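Local coordinates for Lin1909 protein (Listeria innocua, PDB 3FIJ), which probably hydrolyses gamma-glutamyl bonds, as a manganese-binding protein of the class I glutamine amidotransferase-like fold, at residues A55-I59 and A99-A104; V147-L151 and L221-T225; K166-K172 and D226-L232. All coordinates share one frame; numbering follows the deposited sequence.

Interaction 1 of 3, residues A55-I59 and A99-A104; sequences AVQAI and ALVRAA
A55 meets helix 91-106 where the first turn of helix 55-60 comes up against it, its CB lying 3.4 Å from A99 CB, tighter than usual van der Waals contact. Such closeness is possible because both residues end at the methyl, and the same methyl also faces the main chain of A99 and L100. One step on, V56 stands at the solvent-facing margin and touches mainly through its backbone, with V56 CA 3.9 Å from A103 CB. A58 sends its methyl to the L100 branch that ends in CD2, and it also packs on F43 of the second subunit. I59 has the largest share of the interface. Its CG1 branch, beside the backbone N (chi1 -77°), reaches over the helix opposite, where I59 CG1 lies 3.8 Å from A104 N and I59 CD1 lies 3.9 Å from A103 CB. The CG2 branch rests on the backbone between A103 and A104. The helix axes pass 8.5 Å apart at a crossing angle of -58°, a close approach made possible by the alanines at positions 55, 99 and 103. Beyond the contact, A104 continues onto L65 of the central sheet and I59 onto A107. The side chains that meet across the two helices are all apolar, which implies cohesion by shape fit and exclusion of water, while backbone bonds such as I59 N to A55 O and A104 N to L100 O run within each helix.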
ATOM      1  N   ALA A  55      38.352 -14.968  -2.321  1.00 20.99           N
ATOM      2  CA  ALA A  55      38.091 -15.021  -3.755  1.00 20.74           C
ATOM      3  C   ALA A  55      38.786 -16.166  -4.487  1.00 21.07           C
ATOM      4  O   ALA A  55      38.166 -16.841  -5.315  1.00 21.59           O
ATOM      5  CB  ALA A  55      38.462 -13.695  -4.403  1.00 19.81           C
ATOM      6  N   VAL A  56      40.065 -16.408  -4.207  1.00 20.49           N
ATOM      7  CA  VAL A  56      40.716 -17.487  -4.928  1.00 19.58           C
ATOM      8  C   VAL A  56      40.111 -18.842  -4.547  1.00 19.83           C
ATOM      9  O   VAL A  56      40.036 -19.737  -5.381  1.00 20.16           O
ATOM     10  CB  VAL A  56      42.288 -17.472  -4.762  1.00 20.61           C
ATOM     11  CG1 VAL A  56      42.757 -16.113  -4.253  1.00 16.17           C
ATOM     12  CG2 VAL A  56      42.763 -18.621  -3.897  1.00 18.31           C
ATOM     13  N   GLN A  57      39.653 -18.994  -3.307  1.00 19.42           N
ATOM     14  CA  GLN A  57      39.040 -20.259  -2.911  1.00 19.79           C
ATOM     15  C   GLN A  57      37.695 -20.401  -3.623  1.00 20.80           C
ATOM     16  O   GLN A  57      37.258 -21.503  -3.954  1.00 20.80           O
ATOM     17  CB  GLN A  57      38.816 -20.329  -1.394  1.00 19.03           C
ATOM     18  CG  GLN A  57      38.200 -21.656  -0.959  1.00 20.61           C
ATOM     19  CD  GLN A  57      37.908 -21.743   0.532  1.00 21.08           C
ATOM     20  OE1 GLN A  57      37.523 -22.799   1.034  1.00 22.80           O
ATOM     21  NE2 GLN A  57      38.080 -20.638   1.241  1.00 21.86           N
ATOM     22  N   ALA A  58      37.038 -19.273  -3.853  1.00 20.18           N
ATOM     23  CA  ALA A  58      35.753 -19.282  -4.526  1.00 19.72           C
ATOM     24  C   ALA A  58      35.915 -19.769  -5.970  1.00 20.04           C
ATOM     25  O   ALA A  58      35.197 -20.668  -6.403  1.00 18.75           O
ATOM     26  CB  ALA A  58      35.139 -17.887  -4.497  1.00 16.42           C
ATOM     27  N   ILE A  59      36.855 -19.175  -6.708  1.00 19.37           N
ATOM     28  CA  ILE A  59      37.095 -19.563  -8.098  1.00 19.41           C
ATOM     29  C   ILE A  59      37.643 -20.983  -8.207  1.00 20.10           C
ATOM     30  O   ILE A  59      37.429 -21.663  -9.204  1.00 20.14           O
ATOM     31  CB  ILE A  59      38.070 -18.566  -8.801  1.00 20.97           C
ATOM     32  CG1 ILE A  59      37.324 -17.283  -9.166  1.00 23.19           C
ATOM     33  CG2 ILE A  59      38.637 -19.163 -10.077  1.00 17.57           C
ATOM     34  CD1 ILE A  59      36.885 -16.488  -7.979  1.00 27.64           C
ATOM     35  N   ALA A  99      37.817  -8.903  -6.563  1.00 20.32           N
ATOM     36  CA  ALA A  99      38.696 -10.004  -6.176  1.00 20.04           C
ATOM     37  C   ALA A  99      38.383 -11.266  -6.977  1.00 20.28           C
ATOM     38  O   ALA A  99      39.284 -12.041  -7.298  1.00 20.86           O
ATOM     39  CB  ALA A  99      38.562 -10.281  -4.675  1.00 18.62           C
ATOM     40  N   LEU A 100      37.106 -11.472  -7.296  1.00 20.73           N
ATOM     41  CA  LEU A 100      36.702 -12.642  -8.071  1.00 22.14           C
ATOM     42  C   LEU A 100      37.225 -12.614  -9.504  1.00 21.32           C
ATOM     43  O   LEU A 100      37.790 -13.606  -9.965  1.00 20.99           O
ATOM     44  CB  LEU A 100      35.169 -12.800  -8.112  1.00 21.78           C
ATOM     45  CG  LEU A 100      34.383 -13.305  -6.893  1.00 21.99           C
ATOM     46  CD1 LEU A 100      32.893 -13.338  -7.232  1.00 21.10           C
ATOM     47  CD2 LEU A 100      34.845 -14.683  -6.494  1.00 17.97           C
ATOM     48  N   VAL A 101      37.046 -11.500 -10.218  1.00 22.41           N
ATOM     49  CA  VAL A 101      37.524 -11.450 -11.603  1.00 23.66           C
ATOM     50  C   VAL A 101      39.041 -11.603 -11.671  1.00 24.10           C
ATOM     51  O   VAL A 101      39.559 -12.282 -12.560  1.00 25.20           O
ATOM     52  CB  VAL A 101      37.096 -10.146 -12.361  1.00 24.84           C
ATOM     53  CG1 VAL A 101      35.688  -9.732 -11.949  1.00 24.23           C
ATOM     54  CG2 VAL A 101      38.089  -9.046 -12.148  1.00 25.13           C
ATOM     55  N   ARG A 102      39.754 -10.995 -10.730  1.00 23.38           N
ATOM     56  CA  ARG A 102      41.210 -11.111 -10.702  1.00 25.19           C
ATOM     57  C   ARG A 102      41.626 -12.567 -10.480  1.00 24.26           C
ATOM     58  O   ARG A 102      42.508 -13.082 -11.171  1.00 25.64           O
ATOM     59  CB  ARG A 102      41.794 -10.198  -9.615  1.00 26.70           C
ATOM     60  CG  ARG A 102      41.670  -8.729  -9.997  1.00 31.62           C
ATOM     61  CD  ARG A 102      42.035  -7.741  -8.888  1.00 34.81           C
ATOM     62  NE  ARG A 102      41.890  -6.369  -9.376  1.00 35.72           N
ATOM     63  CZ  ARG A 102      42.076  -5.278  -8.643  1.00 37.24           C
ATOM     64  NH1 ARG A 102      42.426  -5.382  -7.363  1.00 37.46           N
ATOM     65  NH2 ARG A 102      41.903  -4.081  -9.192  1.00 34.85           N
ATOM     66  N   ALA A 103      40.977 -13.233  -9.529  1.00 22.31           N
ATOM     67  CA  ALA A 103      41.280 -14.632  -9.256  1.00 21.71           C
ATOM     68  C   ALA A 103      40.887 -15.497 -10.454  1.00 21.46           C
ATOM     69  O   ALA A 103      41.563 -16.475 -10.762  1.00 21.19           O
ATOM     70  CB  ALA A 103      40.542 -15.101  -7.998  1.00 20.79           C
ATOM     71  N   ALA A 104      39.791 -15.130 -11.121  1.00 21.49           N
ATOM     72  CA  ALA A 104      39.299 -15.859 -12.293  1.00 21.53           C
ATOM     73  C   ALA A 104      40.250 -15.662 -13.471  1.00 22.67           C
ATOM     74  O   ALA A 104      40.512 -16.582 -14.243  1.00 23.54           O
ATOM     75  CB  ALA A 104      37.899 -15.371 -12.665  1.00 19.59           C
TER

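Interaction 2 of 3, residues V147-L151 and L221-T225; sequences VDEQL and LMFQT
Q150 and L221 join two loops on the surface of the class I glutamine amidotransferase-like fold, the first of them forming a type I beta turn from D148 to L151. Q150, which has the most area buried here, lays its chain across the carbonyl of L221. Its CG sits anti to the backbone N (chi1 -160°), which brings Q150 CG to 3.0 Å from L221 O, while Q150 CA makes a CA-H...O contact with the same oxygen at 3.3 Å. The side chain continues past T225, crossing it at about a right angle. L221 makes the other main contact: its CD1 methyl lies 3.5 Å from E149 CB and is also close to the E149 carboxylate carbon, the two side chains passing obliquely. E149 also has a long, weak ion pair with R32, against which L221 packs, and the carbonyl of E149 accepts a hydrogen bond from N175. L221 touches residues of a possible Cys-His-Glu triad (C115, H218 and E220), so this loop pair probably borders the active site. Next along the chain, the selenomethionine M222 places its CG 3.5 Å from Q150 O.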
ATOM      1  N   VAL A 147       9.246  -0.964 -21.463  1.00 21.72           N
ATOM      2  CA  VAL A 147       8.724  -2.132 -22.163  1.00 20.73           C
ATOM      3  C   VAL A 147       9.052  -3.218 -21.170  1.00 21.90           C
ATOM      4  O   VAL A 147      10.031  -3.083 -20.431  1.00 20.20           O
ATOM      5  CB  VAL A 147       9.529  -2.434 -23.425  1.00 21.17           C
ATOM      6  CG1 VAL A 147       8.752  -3.371 -24.335  1.00 19.93           C
ATOM      7  CG2 VAL A 147       9.897  -1.152 -24.109  1.00 19.66           C
ATOM      8  N   ASP A 148       8.285  -4.299 -21.134  1.00 23.29           N
ATOM      9  CA  ASP A 148       8.612  -5.311 -20.150  1.00 26.46           C
ATOM     10  C   ASP A 148       9.993  -5.930 -20.400  1.00 27.18           C
ATOM     11  O   ASP A 148      10.385  -6.233 -21.530  1.00 26.91           O
ATOM     12  CB  ASP A 148       7.509  -6.368 -20.059  1.00 31.34           C
ATOM     13  CG  ASP A 148       7.540  -7.341 -21.187  1.00 33.19           C
ATOM     14  OD1 ASP A 148       7.388  -6.901 -22.347  1.00 32.90           O
ATOM     15  OD2 ASP A 148       7.718  -8.545 -20.895  1.00 33.96           O
ATOM     16  N   GLU A 149      10.727  -6.064 -19.299  1.00 28.51           N
ATOM     17  CA  GLU A 149      12.091  -6.582 -19.244  1.00 28.15           C
ATOM     18  C   GLU A 149      12.466  -7.724 -20.164  1.00 28.50           C
ATOM     19  O   GLU A 149      13.620  -7.845 -20.568  1.00 28.50           O
ATOM     20  CB  GLU A 149      12.402  -6.995 -17.808  1.00 28.11           C
ATOM     21  CG  GLU A 149      11.332  -7.870 -17.195  1.00 30.56           C
ATOM     22  CD  GLU A 149      11.658  -8.272 -15.773  1.00 33.83           C
ATOM     23  OE1 GLU A 149      12.104  -7.398 -14.994  1.00 35.69           O
ATOM     24  OE2 GLU A 149      11.461  -9.459 -15.432  1.00 35.30           O
ATOM     25  N   GLN A 150      11.496  -8.559 -20.493  1.00 28.25           N
ATOM     26  CA  GLN A 150      11.745  -9.722 -21.323  1.00 29.15           C
ATOM     27  C   GLN A 150      12.012  -9.412 -22.805  1.00 27.86           C
ATOM     28  O   GLN A 150      12.654 -10.203 -23.500  1.00 29.05           O
ATOM     29  CB  GLN A 150      10.558 -10.680 -21.154  1.00 32.20           C
ATOM     30  CG  GLN A 150      10.799 -12.115 -21.540  1.00 37.18           C
ATOM     31  CD  GLN A 150       9.795 -13.062 -20.893  1.00 40.58           C
ATOM     32  OE1 GLN A 150       8.596 -12.778 -20.848  1.00 44.17           O
ATOM     33  NE2 GLN A 150      10.282 -14.196 -20.394  1.00 41.49           N
ATOM     34  N   LEU A 151      11.555  -8.256 -23.282  1.00 24.88           N
ATOM     35  CA  LEU A 151      11.736  -7.904 -24.690  1.00 22.10           C
ATOM     36  C   LEU A 151      12.803  -6.843 -24.963  1.00 22.06           C
ATOM     37  O   LEU A 151      13.082  -5.990 -24.120  1.00 20.70           O
ATOM     38  CB  LEU A 151      10.399  -7.438 -25.269  1.00 22.37           C
ATOM     39  CG  LEU A 151       9.207  -8.368 -24.994  1.00 21.96           C
ATOM     40  CD1 LEU A 151       7.929  -7.688 -25.415  1.00 22.09           C
ATOM     41  CD2 LEU A 151       9.389  -9.681 -25.734  1.00 20.90           C
ATOM     42  N   LEU A 221      16.821 -12.476 -19.035  1.00 17.88           N
ATOM     43  CA  LEU A 221      15.398 -12.198 -19.078  1.00 18.65           C
ATOM     44  C   LEU A 221      14.818 -12.447 -20.466  1.00 17.72           C
ATOM     45  O   LEU A 221      13.608 -12.417 -20.640  1.00 18.79           O
ATOM     46  CB  LEU A 221      15.130 -10.749 -18.659  1.00 17.35           C
ATOM     47  CG  LEU A 221      15.670 -10.347 -17.286  1.00 16.36           C
ATOM     48  CD1 LEU A 221      15.245  -8.920 -16.997  1.00 16.11           C
ATOM     49  CD2 LEU A 221      15.143 -11.298 -16.209  1.00 15.21           C
HETATM   50  N   MSE A 222      15.687 -12.706 -21.439  1.00 20.00           N
HETATM   51  CA  MSE A 222      15.264 -12.946 -22.823  1.00 21.05           C
HETATM   52  C   MSE A 222      15.498 -14.379 -23.309  1.00 20.66           C
HETATM   53  O   MSE A 222      14.832 -14.831 -24.230  1.00 21.23           O
HETATM   54  CB  MSE A 222      16.020 -12.020 -23.790  1.00 20.89           C
HETATM   55  CG  MSE A 222      16.116 -10.549 -23.405  1.00 26.48           C
HETATM   56 SE   MSE A 222      17.251  -9.557 -24.694  1.00 32.16          SE
HETATM   57  CE  MSE A 222      18.921 -10.463 -24.395  1.00 34.72           C
ATOM     58  N   PHE A 223      16.442 -15.092 -22.705  1.00 20.43           N
ATOM     59  CA  PHE A 223      16.767 -16.435 -23.179  1.00 21.82           C
ATOM     60  C   PHE A 223      15.608 -17.412 -23.255  1.00 22.57           C
ATOM     61  O   PHE A 223      15.598 -18.288 -24.106  1.00 24.63           O
ATOM     62  CB  PHE A 223      17.909 -17.034 -22.347  1.00 22.89           C
ATOM     63  CG  PHE A 223      17.453 -17.839 -21.166  1.00 23.33           C
ATOM     64  CD1 PHE A 223      17.114 -19.180 -21.311  1.00 22.75           C
ATOM     65  CD2 PHE A 223      17.355 -17.254 -19.911  1.00 23.37           C
ATOM     66  CE1 PHE A 223      16.682 -19.927 -20.224  1.00 22.84           C
ATOM     67  CE2 PHE A 223      16.923 -17.993 -18.812  1.00 24.11           C
ATOM     68  CZ  PHE A 223      16.585 -19.334 -18.971  1.00 22.55           C
ATOM     69  N   GLN A 224      14.633 -17.275 -22.371  1.00 23.45           N
ATOM     70  CA  GLN A 224      13.486 -18.167 -22.394  1.00 25.00           C
ATOM     71  C   GLN A 224      12.697 -17.982 -23.708  1.00 25.25           C
ATOM     72  O   GLN A 224      12.033 -18.910 -24.182  1.00 25.21           O
ATOM     73  CB  GLN A 224      12.581 -17.887 -21.185  1.00 25.30           C
ATOM     74  CG  GLN A 224      13.339 -17.780 -19.855  1.00 28.02           C
ATOM     75  CD  GLN A 224      13.833 -16.356 -19.522  1.00 28.54           C
ATOM     76  OE1 GLN A 224      14.373 -15.643 -20.374  1.00 24.99           O
ATOM     77  NE2 GLN A 224      13.657 -15.956 -18.263  1.00 30.00           N
ATOM     78  N   THR A 225      12.781 -16.793 -24.300  1.00 23.05           N
ATOM     79  CA  THR A 225      12.058 -16.519 -25.538  1.00 23.24           C
ATOM     80  C   THR A 225      12.916 -15.897 -26.627  1.00 23.58           C
ATOM     81  O   THR A 225      12.399 -15.207 -27.498  1.00 25.39           O
ATOM     82  CB  THR A 225      10.873 -15.571 -25.307  1.00 23.86           C
ATOM     83  OG1 THR A 225      11.362 -14.260 -24.984  1.00 24.09           O
ATOM     84  CG2 THR A 225       9.997 -16.080 -24.166  1.00 24.95           C
TER

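Interaction 3 of 3, residues K166-K172 and D226-L232; sequences KHHPNKK and DPESEQL
K172 reaches across to the start of helix 227-241 and makes the charged part of the contact, a salt-bridge network with D226 and E228. Its NZ lies 3.2 Å from E228 OE1 and, more loosely, 3.5 Å from D226 OD1. Bends at chi2 (82°) and chi4 (-46°) fold the lysine back so that its CD and CE also run past the E228 carboxylate, and its NZ sits above one face of the H168 ring, toward the rim. D226 has a second task as the N-cap residue: S229 OG binds D226 OD1 at 2.6 Å through the anti lone pair, whereas the capping bond from S229 N is weak. The lysine would probably favour the ionised form of both carboxylates.

Hydrogen bonding across the interface passes through water. One molecule bonds to H168 NE2 at 2.8 Å and donates to S229 OG. At the other ring nitrogen, H168 ND1 gives a weak bond to the carbonyl of H167.

Packing fills the rest. The edge of the H168 ring meets the helix, with H168 ND1 3.4 Å from E228 CB, while both methyls of L232 approach NE2. Q231 OE1 comes to the edge of the H167 ring, 3.3 Å from H167 CD2, with the amide and ring planes turned 72° apart. P169 CD lies against E228 OE2.

The contact thus fastens the first turns of helix 227-241 to the loop between strands 154-158 and 172-174. That loop is itself tied to strand 154-158 by backbone bonds of K172 with I156, and H168 packs on I158, while L232 also packs on P219.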
ATOM      1  N   LYS A 166      29.271 -13.892 -33.218  1.00 23.20           N
ATOM      2  CA  LYS A 166      29.134 -15.330 -33.446  1.00 24.18           C
ATOM      3  C   LYS A 166      27.767 -15.781 -32.949  1.00 24.74           C
ATOM      4  O   LYS A 166      27.313 -16.886 -33.253  1.00 25.59           O
ATOM      5  CB  LYS A 166      30.193 -16.116 -32.670  1.00 24.80           C
ATOM      6  CG  LYS A 166      31.625 -15.863 -33.081  1.00 27.00           C
ATOM      7  CD  LYS A 166      32.573 -16.734 -32.266  1.00 27.51           C
ATOM      8  CE  LYS A 166      34.031 -16.434 -32.593  1.00 29.75           C
ATOM      9  NZ  LYS A 166      34.969 -17.240 -31.754  1.00 31.19           N
ATOM     10  N   HIS A 167      27.112 -14.920 -32.178  1.00 23.74           N
ATOM     11  CA  HIS A 167      25.820 -15.271 -31.619  1.00 21.61           C
ATOM     12  C   HIS A 167      24.695 -14.284 -31.920  1.00 21.29           C
ATOM     13  O   HIS A 167      23.524 -14.649 -31.894  1.00 20.02           O
ATOM     14  CB  HIS A 167      25.973 -15.467 -30.111  1.00 20.80           C
ATOM     15  CG  HIS A 167      27.090 -16.394 -29.735  1.00 20.65           C
ATOM     16  ND1 HIS A 167      28.346 -15.945 -29.377  1.00 21.68           N
ATOM     17  CD2 HIS A 167      27.147 -17.744 -29.674  1.00 20.98           C
ATOM     18  CE1 HIS A 167      29.123 -16.977 -29.112  1.00 20.26           C
ATOM     19  NE2 HIS A 167      28.422 -18.083 -29.284  1.00 20.16           N
ATOM     20  N   HIS A 168      25.044 -13.037 -32.214  1.00 23.01           N
ATOM     21  CA  HIS A 168      24.039 -12.026 -32.516  1.00 24.11           C
ATOM     22  C   HIS A 168      24.264 -11.341 -33.870  1.00 23.83           C
ATOM     23  O   HIS A 168      25.392 -11.010 -34.232  1.00 23.61           O
ATOM     24  CB  HIS A 168      24.002 -10.941 -31.422  1.00 25.39           C
ATOM     25  CG  HIS A 168      23.444 -11.398 -30.106  1.00 27.18           C
ATOM     26  ND1 HIS A 168      22.611 -12.488 -29.983  1.00 29.72           N
ATOM     27  CD2 HIS A 168      23.561 -10.874 -28.863  1.00 29.52           C
ATOM     28  CE1 HIS A 168      22.240 -12.617 -28.720  1.00 31.50           C
ATOM     29  NE2 HIS A 168      22.802 -11.650 -28.019  1.00 29.66           N
ATOM     30  N   PRO A 169      23.183 -11.131 -34.639  1.00 23.29           N
ATOM     31  CA  PRO A 169      23.303 -10.471 -35.938  1.00 23.31           C
ATOM     32  C   PRO A 169      23.337  -8.971 -35.698  1.00 24.08           C
ATOM     33  O   PRO A 169      22.919  -8.505 -34.640  1.00 23.19           O
ATOM     34  CB  PRO A 169      22.035 -10.902 -36.660  1.00 22.72           C
ATOM     35  CG  PRO A 169      21.048 -10.979 -35.553  1.00 23.42           C
ATOM     36  CD  PRO A 169      21.829 -11.687 -34.463  1.00 23.97           C
ATOM     37  N   ASN A 170      23.836  -8.215 -36.668  1.00 24.51           N
ATOM     38  CA  ASN A 170      23.902  -6.773 -36.518  1.00 23.96           C
ATOM     39  C   ASN A 170      22.478  -6.213 -36.450  1.00 24.28           C
ATOM     40  O   ASN A 170      21.556  -6.788 -37.019  1.00 23.27           O
ATOM     41  CB  ASN A 170      24.659  -6.166 -37.696  1.00 23.59           C
ATOM     42  CG  ASN A 170      24.969  -4.698 -37.492  1.00 23.95           C
ATOM     43  OD1 ASN A 170      25.412  -4.292 -36.411  1.00 21.96           O
ATOM     44  ND2 ASN A 170      24.754  -3.893 -38.531  1.00 22.76           N
ATOM     45  N   LYS A 171      22.306  -5.106 -35.730  1.00 24.33           N
ATOM     46  CA  LYS A 171      21.002  -4.463 -35.587  1.00 24.70           C
ATOM     47  C   LYS A 171      20.001  -5.227 -34.708  1.00 24.87           C
ATOM     48  O   LYS A 171      18.811  -4.928 -34.711  1.00 26.12           O
ATOM     49  CB  LYS A 171      20.399  -4.212 -36.970  1.00 25.17           C
ATOM     50  CG  LYS A 171      21.225  -3.271 -37.838  1.00 26.48           C
ATOM     51  CD  LYS A 171      21.169  -1.847 -37.311  1.00 26.72           C
ATOM     52  CE  LYS A 171      22.052  -0.910 -38.122  1.00 26.74           C
ATOM     53  NZ  LYS A 171      22.078   0.453 -37.510  1.00 26.36           N
ATOM     54  N   LYS A 172      20.490  -6.211 -33.964  1.00 24.55           N
ATOM     55  CA  LYS A 172      19.654  -7.002 -33.056  1.00 25.39           C
ATOM     56  C   LYS A 172      19.090  -6.117 -31.937  1.00 24.60           C
ATOM     57  O   LYS A 172      19.805  -5.264 -31.402  1.00 24.72           O
ATOM     58  CB  LYS A 172      20.505  -8.114 -32.432  1.00 26.79           C
ATOM     59  CG  LYS A 172      19.936  -8.754 -31.177  1.00 26.50           C
ATOM     60  CD  LYS A 172      18.906  -9.806 -31.498  1.00 28.56           C
ATOM     61  CE  LYS A 172      18.604 -10.641 -30.265  1.00 29.09           C
ATOM     62  NZ  LYS A 172      19.875 -11.039 -29.606  1.00 29.76           N
ATOM     63  N   ASP A 226      14.222 -16.132 -26.580  1.00 23.14           N
ATOM     64  CA  ASP A 226      15.134 -15.583 -27.582  1.00 24.00           C
ATOM     65  C   ASP A 226      16.327 -16.524 -27.660  1.00 22.91           C
ATOM     66  O   ASP A 226      17.282 -16.397 -26.902  1.00 23.38           O
ATOM     67  CB  ASP A 226      15.591 -14.178 -27.178  1.00 24.03           C
ATOM     68  CG  ASP A 226      16.449 -13.508 -28.242  1.00 24.73           C
ATOM     69  OD1 ASP A 226      17.530 -12.995 -27.890  1.00 22.93           O
ATOM     70  OD2 ASP A 226      16.043 -13.480 -29.428  1.00 27.77           O
ATOM     71  N   PRO A 227      16.281 -17.489 -28.586  1.00 23.61           N
ATOM     72  CA  PRO A 227      17.365 -18.465 -28.749  1.00 22.56           C
ATOM     73  C   PRO A 227      18.772 -17.884 -28.749  1.00 21.72           C
ATOM     74  O   PRO A 227      19.680 -18.444 -28.130  1.00 22.56           O
ATOM     75  CB  PRO A 227      17.014 -19.150 -30.066  1.00 23.54           C
ATOM     76  CG  PRO A 227      15.494 -19.133 -30.042  1.00 23.03           C
ATOM     77  CD  PRO A 227      15.201 -17.721 -29.566  1.00 21.83           C
ATOM     78  N   GLU A 228      18.958 -16.765 -29.430  1.00 20.78           N
ATOM     79  CA  GLU A 228      20.277 -16.146 -29.502  1.00 20.96           C
ATOM     80  C   GLU A 228      20.804 -15.784 -28.113  1.00 20.20           C
ATOM     81  O   GLU A 228      21.990 -15.934 -27.828  1.00 18.19           O
ATOM     82  CB  GLU A 228      20.209 -14.915 -30.400  1.00 23.80           C
ATOM     83  CG  GLU A 228      19.515 -15.209 -31.724  1.00 28.40           C
ATOM     84  CD  GLU A 228      19.524 -14.038 -32.682  1.00 30.77           C
ATOM     85  OE1 GLU A 228      19.343 -12.889 -32.217  1.00 33.07           O
ATOM     86  OE2 GLU A 228      19.696 -14.269 -33.900  1.00 32.56           O
ATOM     87  N   SER A 229      19.914 -15.313 -27.248  1.00 18.80           N
ATOM     88  CA  SER A 229      20.302 -14.967 -25.896  1.00 19.60           C
ATOM     89  C   SER A 229      20.820 -16.213 -25.183  1.00 19.89           C
ATOM     90  O   SER A 229      21.850 -16.177 -24.491  1.00 18.72           O
ATOM     91  CB  SER A 229      19.110 -14.395 -25.145  1.00 20.02           C
ATOM     92  OG  SER A 229      18.800 -13.104 -25.626  1.00 22.21           O
ATOM     93  N   GLU A 230      20.107 -17.322 -25.353  1.00 18.02           N
ATOM     94  CA  GLU A 230      20.526 -18.563 -24.721  1.00 18.70           C
ATOM     95  C   GLU A 230      21.945 -18.953 -25.152  1.00 18.59           C
ATOM     96  O   GLU A 230      22.716 -19.489 -24.356  1.00 16.71           O
ATOM     97  CB  GLU A 230      19.556 -19.692 -25.054  1.00 16.91           C
ATOM     98  CG  GLU A 230      19.904 -20.973 -24.335  1.00 18.79           C
ATOM     99  CD  GLU A 230      18.966 -22.113 -24.662  1.00 20.32           C
ATOM    100  OE1 GLU A 230      17.739 -21.889 -24.693  1.00 20.11           O
ATOM    101  OE2 GLU A 230      19.463 -23.238 -24.873  1.00 21.15           O
ATOM    102  N   GLN A 231      22.284 -18.685 -26.410  1.00 17.22           N
ATOM    103  CA  GLN A 231      23.617 -19.003 -26.916  1.00 20.61           C
ATOM    104  C   GLN A 231      24.715 -18.336 -26.088  1.00 20.26           C
ATOM    105  O   GLN A 231      25.809 -18.888 -25.920  1.00 19.71           O
ATOM    106  CB  GLN A 231      23.758 -18.555 -28.368  1.00 22.90           C
ATOM    107  CG  GLN A 231      23.018 -19.403 -29.376  1.00 26.96           C
ATOM    108  CD  GLN A 231      23.338 -18.971 -30.793  1.00 31.70           C
ATOM    109  OE1 GLN A 231      24.511 -18.925 -31.196  1.00 31.86           O
ATOM    110  NE2 GLN A 231      22.300 -18.641 -31.558  1.00 32.83           N
ATOM    111  N   LEU A 232      24.430 -17.143 -25.577  1.00 20.20           N
ATOM    112  CA  LEU A 232      25.416 -16.441 -24.769  1.00 19.42           C
ATOM    113  C   LEU A 232      25.793 -17.284 -23.565  1.00 17.75           C
ATOM    114  O   LEU A 232      26.973 -17.497 -23.288  1.00 17.11           O
ATOM    115  CB  LEU A 232      24.866 -15.081 -24.326  1.00 19.71           C
ATOM    116  CG  LEU A 232      25.084 -13.933 -25.323  1.00 20.92           C
ATOM    117  CD1 LEU A 232      24.695 -14.383 -26.730  1.00 23.39           C
ATOM    118  CD2 LEU A 232      24.291 -12.714 -24.894  1.00 16.88           C
TER
HETATM  119  O   HOH W   1      21.452 -11.780 -25.608  1.00 17.98           O

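Interactions 2 and 3 adjoin, with centres about 13 Å apart, because residues 221-225 run directly into the start of helix 227-241. M222 and F223 pack on S229, and F223 also on E230, so the loop contact and the helix-start contact share one continuous stretch of chain. Both lie near the manganese site of H143, H154, S176, H178 and E201 without entering it: the M222 side chain is about 10 Å from the metal and that of K172 about 12 Å. Interaction 1 stands apart across the chain's centre, its own centre about 30 Å from that of interaction 2 and about 28 Å from that of interaction 3, away from the metal.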